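Local coordinates for putative membrane anchored protein (Corynebacterium diphtheriae, PDB 3LSO), which is of unknown function but is probably held at the bacterial membrane, carrying an N-terminal domain of the E-set clan within an elongated all-beta chain, at residues B[322-328]-B[410-416]; B[327-331]-B[404-409]; B[425-431]-B[445-451]. One frame throughout, in Å; residues are numbered along the deposited sequence.

Contact 1 of 3, residues B[322-328]-B[410-416]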
loop_
_atom_site.group_PDB
_atom_site.type_symbol
_atom_site.label_atom_id
_atom_site.label_comp_id
_atom_site.label_asym_id
_atom_site.label_seq_id
_atom_site.Cartn_x
_atom_site.Cartn_y
_atom_site.Cartn_z
ATOM N N VAL B 322 -21.081 15.022 24.869
ATOM C CA VAL B 322 -19.861 14.204 24.832
ATOM C C VAL B 322 -19.036 14.378 26.100
ATOM O O VAL B 322 -19.105 15.419 26.750
ATOM C CB VAL B 322 -18.934 14.520 23.634
ATOM C CG1 VAL B 322 -19.662 14.361 22.319
ATOM C CG2 VAL B 322 -18.303 15.911 23.760
ATOM N N SER B 323 -18.241 13.374 26.441
ATOM C CA SER B 323 -17.399 13.473 27.605
ATOM C C SER B 323 -15.953 13.423 27.146
ATOM O O SER B 323 -15.572 12.588 26.315
ATOM C CB SER B 323 -17.678 12.326 28.531
ATOM O OG SER B 323 -17.199 11.144 27.930
ATOM N N VAL B 324 -15.155 14.319 27.686
ATOM C CA VAL B 324 -13.809 14.515 27.219
ATOM C C VAL B 324 -12.881 14.417 28.406
ATOM O O VAL B 324 -13.230 14.790 29.523
ATOM C CB VAL B 324 -13.650 15.914 26.579
ATOM C CG1 VAL B 324 -12.224 16.192 26.281
ATOM C CG2 VAL B 324 -14.460 15.995 25.314
ATOM N N SER B 325 -11.688 13.926 28.156
ATOM C CA SER B 325 -10.664 13.861 29.162
ATOM C C SER B 325 -9.399 14.390 28.520
ATOM O O SER B 325 -9.164 14.173 27.331
ATOM C CB SER B 325 -10.481 12.403 29.561
ATOM O OG SER B 325 -9.549 12.290 30.609
ATOM N N ALA B 326 -8.580 15.100 29.281
ATOM C CA ALA B 326 -7.291 15.594 28.738
ATOM C C ALA B 326 -6.205 15.454 29.792
ATOM O O ALA B 326 -6.409 15.860 30.944
ATOM C CB ALA B 326 -7.410 17.013 28.288
ATOM N N SER B 327 -5.071 14.868 29.418
ATOM C CA SER B 327 -4.027 14.596 30.381
ATOM C C SER B 327 -2.744 15.296 29.983
ATOM O O SER B 327 -2.328 15.203 28.843
ATOM C CB SER B 327 -3.756 13.100 30.415
ATOM O OG SER B 327 -4.747 12.372 31.097
ATOM N N LEU B 328 -2.088 15.973 30.910
ATOM C CA LEU B 328 -0.707 16.406 30.689
ATOM C C LEU B 328 0.217 15.355 31.267
ATOM O O LEU B 328 0.043 14.938 32.410
ATOM C CB LEU B 328 -0.470 17.731 31.385
ATOM C CG LEU B 328 0.897 18.393 31.425
ATOM C CD1 LEU B 328 0.691 19.665 32.159
ATOM C CD2 LEU B 328 1.966 17.550 32.169
ATOM N N GLN B 410 -1.535 14.306 34.789
ATOM C CA GLN B 410 -2.373 15.335 35.428
ATOM C C GLN B 410 -3.617 15.558 34.547
ATOM O O GLN B 410 -3.521 16.091 33.457
ATOM C CB GLN B 410 -1.604 16.650 35.579
ATOM C CG GLN B 410 -0.176 16.545 36.149
ATOM C CD GLN B 410 -0.119 16.024 37.578
ATOM O OE1 GLN B 410 0.132 14.850 37.815
ATOM N NE2 GLN B 410 -0.342 16.900 38.531
ATOM N N THR B 411 -4.788 15.152 34.999
ATOM C CA THR B 411 -5.942 15.043 34.119
ATOM C C THR B 411 -7.104 15.960 34.508
ATOM O O THR B 411 -7.491 16.065 35.675
ATOM C CB THR B 411 -6.427 13.587 34.084
ATOM O OG1 THR B 411 -5.342 12.750 33.667
ATOM C CG2 THR B 411 -7.569 13.405 33.129
ATOM N N VAL B 412 -7.669 16.631 33.525
ATOM C CA VAL B 412 -8.940 17.258 33.742
ATOM C C VAL B 412 -9.967 16.582 32.797
ATOM O O VAL B 412 -9.652 16.254 31.647
ATOM C CB VAL B 412 -8.796 18.746 33.524
ATOM C CG1 VAL B 412 -7.911 18.994 32.354
ATOM C CG2 VAL B 412 -10.142 19.384 33.307
ATOM N N SER B 413 -11.156 16.299 33.305
ATOM C CA SER B 413 -12.238 15.768 32.478
ATOM C C SER B 413 -13.537 16.514 32.700
ATOM O O SER B 413 -13.769 17.110 33.758
ATOM C CB SER B 413 -12.442 14.277 32.720
ATOM O OG SER B 413 -12.775 13.992 34.063
ATOM N N ALA B 414 -14.380 16.521 31.684
ATOM C CA ALA B 414 -15.609 17.286 31.787
ATOM C C ALA B 414 -16.575 16.834 30.725
ATOM O O ALA B 414 -16.244 15.972 29.922
ATOM C CB ALA B 414 -15.318 18.779 31.647
ATOM N N GLU B 415 -17.767 17.416 30.707
ATOM C CA GLU B 415 -18.711 17.071 29.666
ATOM C C GLU B 415 -19.145 18.279 28.921
ATOM O O GLU B 415 -19.320 19.346 29.509
ATOM C CB GLU B 415 -19.916 16.361 30.230
ATOM C CG GLU B 415 -19.544 15.009 30.774
ATOM C CD GLU B 415 -20.758 14.173 31.143
ATOM O OE1 GLU B 415 -21.898 14.522 30.711
ATOM O OE2 GLU B 415 -20.557 13.168 31.874
ATOM N N PHE B 416 -19.342 18.072 27.621
ATOM C CA PHE B 416 -19.662 19.118 26.685
ATOM C C PHE B 416 -20.855 18.820 25.820
ATOM O O PHE B 416 -21.238 17.666 25.608
ATOM C CB PHE B 416 -18.462 19.372 25.804
ATOM C CG PHE B 416 -17.309 19.870 26.552
ATOM C CD1 PHE B 416 -16.331 18.997 26.990
ATOM C CD2 PHE B 416 -17.225 21.210 26.900
ATOM C CE1 PHE B 416 -15.263 19.454 27.721
ATOM C CE2 PHE B 416 -16.136 21.682 27.643
ATOM C CZ PHE B 416 -15.163 20.794 28.051
#

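Contact 2 of 3, residues B[327-331]-B[404-409]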
loop_
_atom_site.group_PDB
_atom_site.type_symbol
_atom_site.label_atom_id
_atom_site.label_comp_id
_atom_site.label_asym_id
_atom_site.label_seq_id
_atom_site.Cartn_x
_atom_site.Cartn_y
_atom_site.Cartn_z
ATOM N N SER B 327 -5.071 14.868 29.418
ATOM C CA SER B 327 -4.027 14.596 30.381
ATOM C C SER B 327 -2.744 15.296 29.983
ATOM O O SER B 327 -2.328 15.203 28.843
ATOM C CB SER B 327 -3.756 13.100 30.415
ATOM O OG SER B 327 -4.747 12.372 31.097
ATOM N N LEU B 328 -2.088 15.973 30.910
ATOM C CA LEU B 328 -0.707 16.406 30.689
ATOM C C LEU B 328 0.217 15.355 31.267
ATOM O O LEU B 328 0.043 14.938 32.410
ATOM C CB LEU B 328 -0.470 17.731 31.385
ATOM C CG LEU B 328 0.897 18.393 31.425
ATOM C CD1 LEU B 328 0.691 19.665 32.159
ATOM C CD2 LEU B 328 1.966 17.550 32.169
ATOM N N LEU B 329 1.217 14.950 30.498
ATOM C CA LEU B 329 2.104 13.868 30.882
ATOM C C LEU B 329 3.492 14.413 31.231
ATOM O O LEU B 329 4.264 14.705 30.333
ATOM C CB LEU B 329 2.190 12.874 29.728
ATOM C CG LEU B 329 0.840 12.379 29.176
ATOM C CD1 LEU B 329 1.016 11.615 27.875
ATOM C CD2 LEU B 329 0.027 11.542 30.197
ATOM N N PRO B 330 3.812 14.562 32.531
ATOM C CA PRO B 330 5.054 15.195 32.904
ATOM C C PRO B 330 6.190 14.518 32.217
ATOM O O PRO B 330 6.164 13.295 32.054
ATOM C CB PRO B 330 5.164 14.910 34.402
ATOM C CG PRO B 330 3.845 14.784 34.835
ATOM C CD PRO B 330 3.076 14.133 33.722
ATOM N N ASN B 331 7.178 15.297 31.802
ATOM C CA ASN B 331 8.368 14.709 31.246
ATOM C C ASN B 331 9.281 14.148 32.327
ATOM O O ASN B 331 9.780 13.050 32.173
ATOM C CB ASN B 331 9.114 15.712 30.397
ATOM C CG ASN B 331 10.241 15.067 29.606
ATOM O OD1 ASN B 331 11.068 14.334 30.152
ATOM N ND2 ASN B 331 10.282 15.342 28.311
ATOM N N VAL B 404 4.105 18.969 41.018
ATOM C CA VAL B 404 3.717 17.653 40.568
ATOM C C VAL B 404 4.858 16.755 40.960
ATOM O O VAL B 404 5.970 16.902 40.473
ATOM C CB VAL B 404 3.501 17.673 39.074
ATOM C CG1 VAL B 404 3.174 16.261 38.535
ATOM C CG2 VAL B 404 2.395 18.670 38.753
ATOM N N VAL B 405 4.613 15.831 41.863
ATOM C CA VAL B 405 5.746 15.136 42.457
ATOM C C VAL B 405 6.142 13.900 41.724
ATOM O O VAL B 405 7.208 13.357 42.018
ATOM C CB VAL B 405 5.559 14.782 43.964
ATOM C CG1 VAL B 405 5.131 15.993 44.754
ATOM C CG2 VAL B 405 4.569 13.671 44.149
ATOM N N ASP B 406 5.299 13.423 40.811
ATOM C CA ASP B 406 5.608 12.201 40.037
ATOM C C ASP B 406 5.232 12.381 38.564
ATOM O O ASP B 406 4.585 13.357 38.217
ATOM C CB ASP B 406 4.926 10.964 40.644
ATOM C CG ASP B 406 3.405 11.078 40.685
ATOM O OD1 ASP B 406 2.801 11.584 39.702
ATOM O OD2 ASP B 406 2.798 10.653 41.703
ATOM N N THR B 407 5.618 11.451 37.699
ATOM C CA THR B 407 5.287 11.597 36.273
ATOM C C THR B 407 3.914 11.032 35.875
ATOM O O THR B 407 3.681 10.738 34.695
ATOM C CB THR B 407 6.320 10.925 35.366
ATOM O OG1 THR B 407 6.300 9.522 35.621
ATOM C CG2 THR B 407 7.703 11.460 35.624
ATOM N N SER B 408 2.998 10.872 36.822
ATOM C CA SER B 408 1.716 10.291 36.460
ATOM C C SER B 408 0.791 11.391 35.917
ATOM O O SER B 408 0.836 12.545 36.380
ATOM C CB SER B 408 1.116 9.523 37.636
ATOM O OG SER B 408 0.529 10.420 38.551
ATOM N N PRO B 409 -0.050 11.051 34.915
ATOM C CA PRO B 409 -0.836 12.056 34.204
ATOM C C PRO B 409 -1.562 13.014 35.128
ATOM O O PRO B 409 -2.126 12.574 36.129
ATOM C CB PRO B 409 -1.872 11.214 33.471
ATOM C CG PRO B 409 -1.248 9.880 33.295
ATOM C CD PRO B 409 -0.455 9.680 34.538
#

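Contact 3 of 3, residues B[425-431]-B[445-451]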
loop_
_atom_site.group_PDB
_atom_site.type_symbol
_atom_site.label_atom_id
_atom_site.label_comp_id
_atom_site.label_asym_id
_atom_site.label_seq_id
_atom_site.Cartn_x
_atom_site.Cartn_y
_atom_site.Cartn_z
ATOM N N GLY B 425 -17.291 19.042 9.759
ATOM C CA GLY B 425 -15.837 19.142 9.789
ATOM C C GLY B 425 -15.208 18.346 10.918
ATOM O O GLY B 425 -15.887 17.555 11.576
ATOM N N ILE B 426 -13.907 18.566 11.133
ATOM C CA ILE B 426 -13.155 17.900 12.153
ATOM C C ILE B 426 -12.777 18.899 13.258
ATOM O O ILE B 426 -12.340 20.016 12.992
ATOM C CB ILE B 426 -11.885 17.278 11.583
ATOM C CG1 ILE B 426 -12.215 16.116 10.655
ATOM C CG2 ILE B 426 -11.038 16.740 12.700
ATOM C CD1 ILE B 426 -11.004 15.528 9.925
ATOM N N TYR B 427 -12.914 18.466 14.504
ATOM C CA TYR B 427 -12.839 19.342 15.639
ATOM C C TYR B 427 -12.066 18.564 16.699
ATOM O O TYR B 427 -12.186 17.338 16.744
ATOM C CB TYR B 427 -14.256 19.642 16.140
ATOM C CG TYR B 427 -15.169 20.434 15.197
ATOM C CD1 TYR B 427 -15.214 21.834 15.233
ATOM C CD2 TYR B 427 -16.006 19.784 14.301
ATOM C CE1 TYR B 427 -16.053 22.563 14.377
ATOM C CE2 TYR B 427 -16.852 20.488 13.442
ATOM C CZ TYR B 427 -16.867 21.873 13.487
ATOM O OH TYR B 427 -17.709 22.556 12.643
HETATM N N MSE B 428 -11.245 19.248 17.507
HETATM C CA MSE B 428 -10.545 18.635 18.638
HETATM C C MSE B 428 -10.795 19.475 19.852
HETATM O O MSE B 428 -11.083 20.669 19.738
HETATM C CB MSE B 428 -9.037 18.684 18.442
HETATM C CG MSE B 428 -8.422 17.578 17.626
HETATM SE SE MSE B 428 -6.631 18.146 17.163
HETATM C CE MSE B 428 -7.111 19.559 15.942
ATOM N N PHE B 429 -10.632 18.886 21.025
ATOM C CA PHE B 429 -10.548 19.695 22.218
ATOM C C PHE B 429 -9.104 20.119 22.504
ATOM O O PHE B 429 -8.150 19.493 22.019
ATOM C CB PHE B 429 -11.170 18.946 23.378
ATOM C CG PHE B 429 -12.635 18.755 23.221
ATOM C CD1 PHE B 429 -13.526 19.619 23.815
ATOM C CD2 PHE B 429 -13.135 17.731 22.431
ATOM C CE1 PHE B 429 -14.876 19.457 23.662
ATOM C CE2 PHE B 429 -14.517 17.562 22.275
ATOM C CZ PHE B 429 -15.377 18.430 22.893
ATOM N N GLN B 430 -8.937 21.190 23.269
ATOM C CA GLN B 430 -7.603 21.626 23.650
ATOM C C GLN B 430 -7.442 21.557 25.137
ATOM O O GLN B 430 -8.436 21.604 25.877
ATOM C CB GLN B 430 -7.387 23.069 23.208
ATOM C CG GLN B 430 -7.447 23.268 21.689
ATOM C CD GLN B 430 -7.266 24.715 21.283
ATOM O OE1 GLN B 430 -7.791 25.628 21.917
ATOM N NE2 GLN B 430 -6.510 24.935 20.222
HETATM N N MSE B 431 -6.199 21.477 25.598
HETATM C CA MSE B 431 -5.898 21.729 27.025
HETATM C C MSE B 431 -5.263 23.096 27.147
HETATM O O MSE B 431 -4.335 23.434 26.379
HETATM C CB MSE B 431 -4.937 20.691 27.601
HETATM C CG MSE B 431 -4.998 20.557 29.138
HETATM SE SE MSE B 431 -3.745 19.196 29.733
HETATM C CE MSE B 431 -4.569 18.741 31.393
ATOM N N SER B 445 -3.972 21.599 21.127
ATOM C CA SER B 445 -4.902 20.696 20.459
ATOM C C SER B 445 -4.532 19.261 20.728
ATOM O O SER B 445 -3.373 18.878 20.550
ATOM C CB SER B 445 -4.863 20.941 18.963
ATOM O OG SER B 445 -5.284 22.261 18.707
ATOM N N ILE B 446 -5.508 18.474 21.170
ATOM C CA ILE B 446 -5.261 17.089 21.532
ATOM C C ILE B 446 -5.943 16.220 20.497
ATOM O O ILE B 446 -7.170 16.087 20.504
ATOM C CB ILE B 446 -5.686 16.773 22.998
ATOM C CG1 ILE B 446 -4.731 17.467 23.971
ATOM C CG2 ILE B 446 -5.592 15.286 23.296
ATOM C CD1 ILE B 446 -5.195 17.423 25.353
ATOM N N PRO B 447 -5.160 15.658 19.565
ATOM C CA PRO B 447 -5.751 14.871 18.478
ATOM C C PRO B 447 -6.463 13.649 19.008
ATOM O O PRO B 447 -7.184 13.025 18.264
ATOM C CB PRO B 447 -4.538 14.413 17.647
ATOM C CG PRO B 447 -3.413 15.306 18.038
ATOM C CD PRO B 447 -3.694 15.767 19.451
ATOM N N GLU B 448 -6.258 13.290 20.271
ATOM C CA GLU B 448 -6.924 12.099 20.801
ATOM C C GLU B 448 -8.356 12.426 21.223
ATOM O O GLU B 448 -9.096 11.524 21.644
ATOM C CB GLU B 448 -6.156 11.465 21.961
ATOM C CG GLU B 448 -4.855 10.804 21.563
ATOM C CD GLU B 448 -3.739 11.788 21.202
ATOM O OE1 GLU B 448 -3.948 13.029 21.210
ATOM O OE2 GLU B 448 -2.626 11.311 20.898
ATOM N N THR B 449 -8.748 13.694 21.095
ATOM C CA THR B 449 -10.108 14.089 21.389
ATOM C C THR B 449 -10.877 14.441 20.107
ATOM O O THR B 449 -12.014 14.901 20.151
ATOM C CB THR B 449 -10.144 15.272 22.404
ATOM O OG1 THR B 449 -9.722 16.500 21.778
ATOM C CG2 THR B 449 -9.254 14.958 23.618
ATOM N N ALA B 450 -10.261 14.205 18.953
ATOM C CA ALA B 450 -10.839 14.681 17.684
ATOM C C ALA B 450 -12.185 14.034 17.359
ATOM O O ALA B 450 -12.342 12.831 17.561
ATOM C CB ALA B 450 -9.867 14.431 16.545
ATOM N N PHE B 451 -13.123 14.808 16.831
ATOM C CA PHE B 451 -14.366 14.246 16.339
ATOM C C PHE B 451 -14.730 14.857 15.005
ATOM O O PHE B 451 -14.308 15.963 14.700
ATOM C CB PHE B 451 -15.493 14.416 17.362
ATOM C CG PHE B 451 -15.913 15.854 17.612
ATOM C CD1 PHE B 451 -16.885 16.460 16.827
ATOM C CD2 PHE B 451 -15.374 16.574 18.658
ATOM C CE1 PHE B 451 -17.284 17.737 17.053
ATOM C CE2 PHE B 451 -15.773 17.865 18.892
ATOM C CZ PHE B 451 -16.731 18.444 18.087
#

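Contact 1 of 3, residues B[322-328]-B[410-416]
Strands 322-328 and 410-416 meet edge to edge as the antiparallel central pair of a four-stranded sheet, with strand 298-303 flanking the first and strand 349-357 the second. Their segment axes approach to 4.6 Å and run at 162°. Four hydrogen-bonded pairs, Val322-Phe416, Val324-Ala414, Ala326-Val412 and Leu328-Gln410, each exchange two main-chain N-H...O bonds, so eight bonds carry the ladder. The three pairs between them are non-hydrogen-bonded, and their side chains (three serines facing Glu415, Ser413 and Thr411) stand on the more exposed face. There Ser327 OG and Thr411 OG1 are hydrogen-bonded at 2.7 Å. Thr411 has OG1 opposite its carbonyl carbon (chi1 -57°), which turns the hydroxyl to Ser327 and sends the methyl CG2 diagonally along the sheet, where it lies 3.4 Å from Ser325 OG. Farther on, Glu415 CG runs alongside Ser323 CB at 4.0 Å, its carboxylate continuing beyond the pair.

The other face is apolar and buried as far as Gln410, at its partly exposed end. Phe416 bridges two valines: its CB rests 4.0 Å from Val322 CG2, while its CD1 meets Val324 CG2 at 3.9 Å, the latter two side chains crossing at about a right angle. Small Ala326 and Ala414 sit among these larger groups. The same face packs on the second sheet, where Phe429 covers Val322 and Val324, Met431 touches Leu328 and Val412, and Ile342 lies against Ala326. A ladder with one polar face and one apolar face packed on a second sheet is consistent with a layer of a two-sheet beta sandwich.

Contact 2 of 3, residues B[327-331]-B[404-409]
Asp406 OD1 is gripped twice by Ser408, in the loop that passes alongside Pro330. The main-chain Ser408 N donates to it at 3.0 Å, an Asx turn, and the hydroxyl Ser408 OG donates as well at 2.8 Å. Both come from the same face of the carboxylate, above its plane by 38° and 37°. Two bonds to one oxygen tie the loop across Thr407, and the backbone of this same loop meets the proline ring.

Pro330 is the buried apolar centre of the contact. Its CD lies 3.6 Å from Thr407 O and close to Ser408 O, and its CG is 3.7 Å from Asp406 O, so three successive carbonyl oxygens lie close to the ring's carbons. The buried Val404 brings its CG1 to CG of Pro330 at 4.0 Å. A second proline answers from the loop: Pro409 CG touches Leu329 CD2 at 3.7 Å, the leucine branch coming in obliquely although its CB leaves alongside the interface, and only the end of the chain swings in. Backbone approach here is by a CA-H...O contact, Pro409 CA to Leu328 O at 3.5 Å, where the ladder of the sheet is just ending.

In the fold, the contact lies where strand 321-329 gives way to loop and strand 410-417 is about to begin. Strand 335-343 passes beneath, with Ile335 against both Pro330 and Val404, while strand 298-303 flanks Leu329 through Ser298 and Thr300.

Contact 3 of 3, residues B[425-431]-B[445-451]
A beta hairpin, strands 425-435 and 440-453, is broken here on its second strand: two overlapping type I turns, Ile446 to Thr449 and Pro447 to Ala450, swing the chain round a corner, and Met428 of strand 425-431 packs into the bend. Met428, a selenomethionine, is the knob. Its CG rests against both Ile446 O and Ala450 CB, 3.6 Å from the latter. SE lies 3.6 Å from Pro447 CA, and the bend at chi3 (-69°) turns CE toward Ser445 CB.

Across the strand an aromatic cluster forms. Phe451, with CG tucked between its backbone N and carbonyl carbon (chi1 67°), lays its ring beneath Tyr427, whose CB stands over one face, 3.7 Å from the centroid. The two rings are near parallel but slid apart. Phe429 CE2 comes to the edge of Phe451, 3.6 Å from its CE2, and Phe416 of the facing sheet also meets Phe429.

Thr449 OG1 fits at the edge of the Phe429 ring and joins the hairpin: it accepts from Phe429 N at 2.7 Å and donates to Ile446 O at 2.9 Å, an oxygen that Thr449 N bonds too.

From the N terminus, strand 321-329 starts both long-range links. Contact 2 joins its end to the loop at 404-409 and closes the inner excursion of 72 residues; contact 1 pairs the strand with 410-416 just beyond, closing an outer one of 81, so the loop of contact 2 lies within that of contact 1. They share Ser327 and Leu328. Contact 3 comes later, a local hairpin that starts only after contact 1 is complete and closes a short loop of 13 residues. The sheets then meet: Phe429 CE2 packs on Val324 CG2, and Met431 reaches Ala326 and Val412 as well as Ser327 and Leu328, so contact 3 ties the second layer to the central pair of the first.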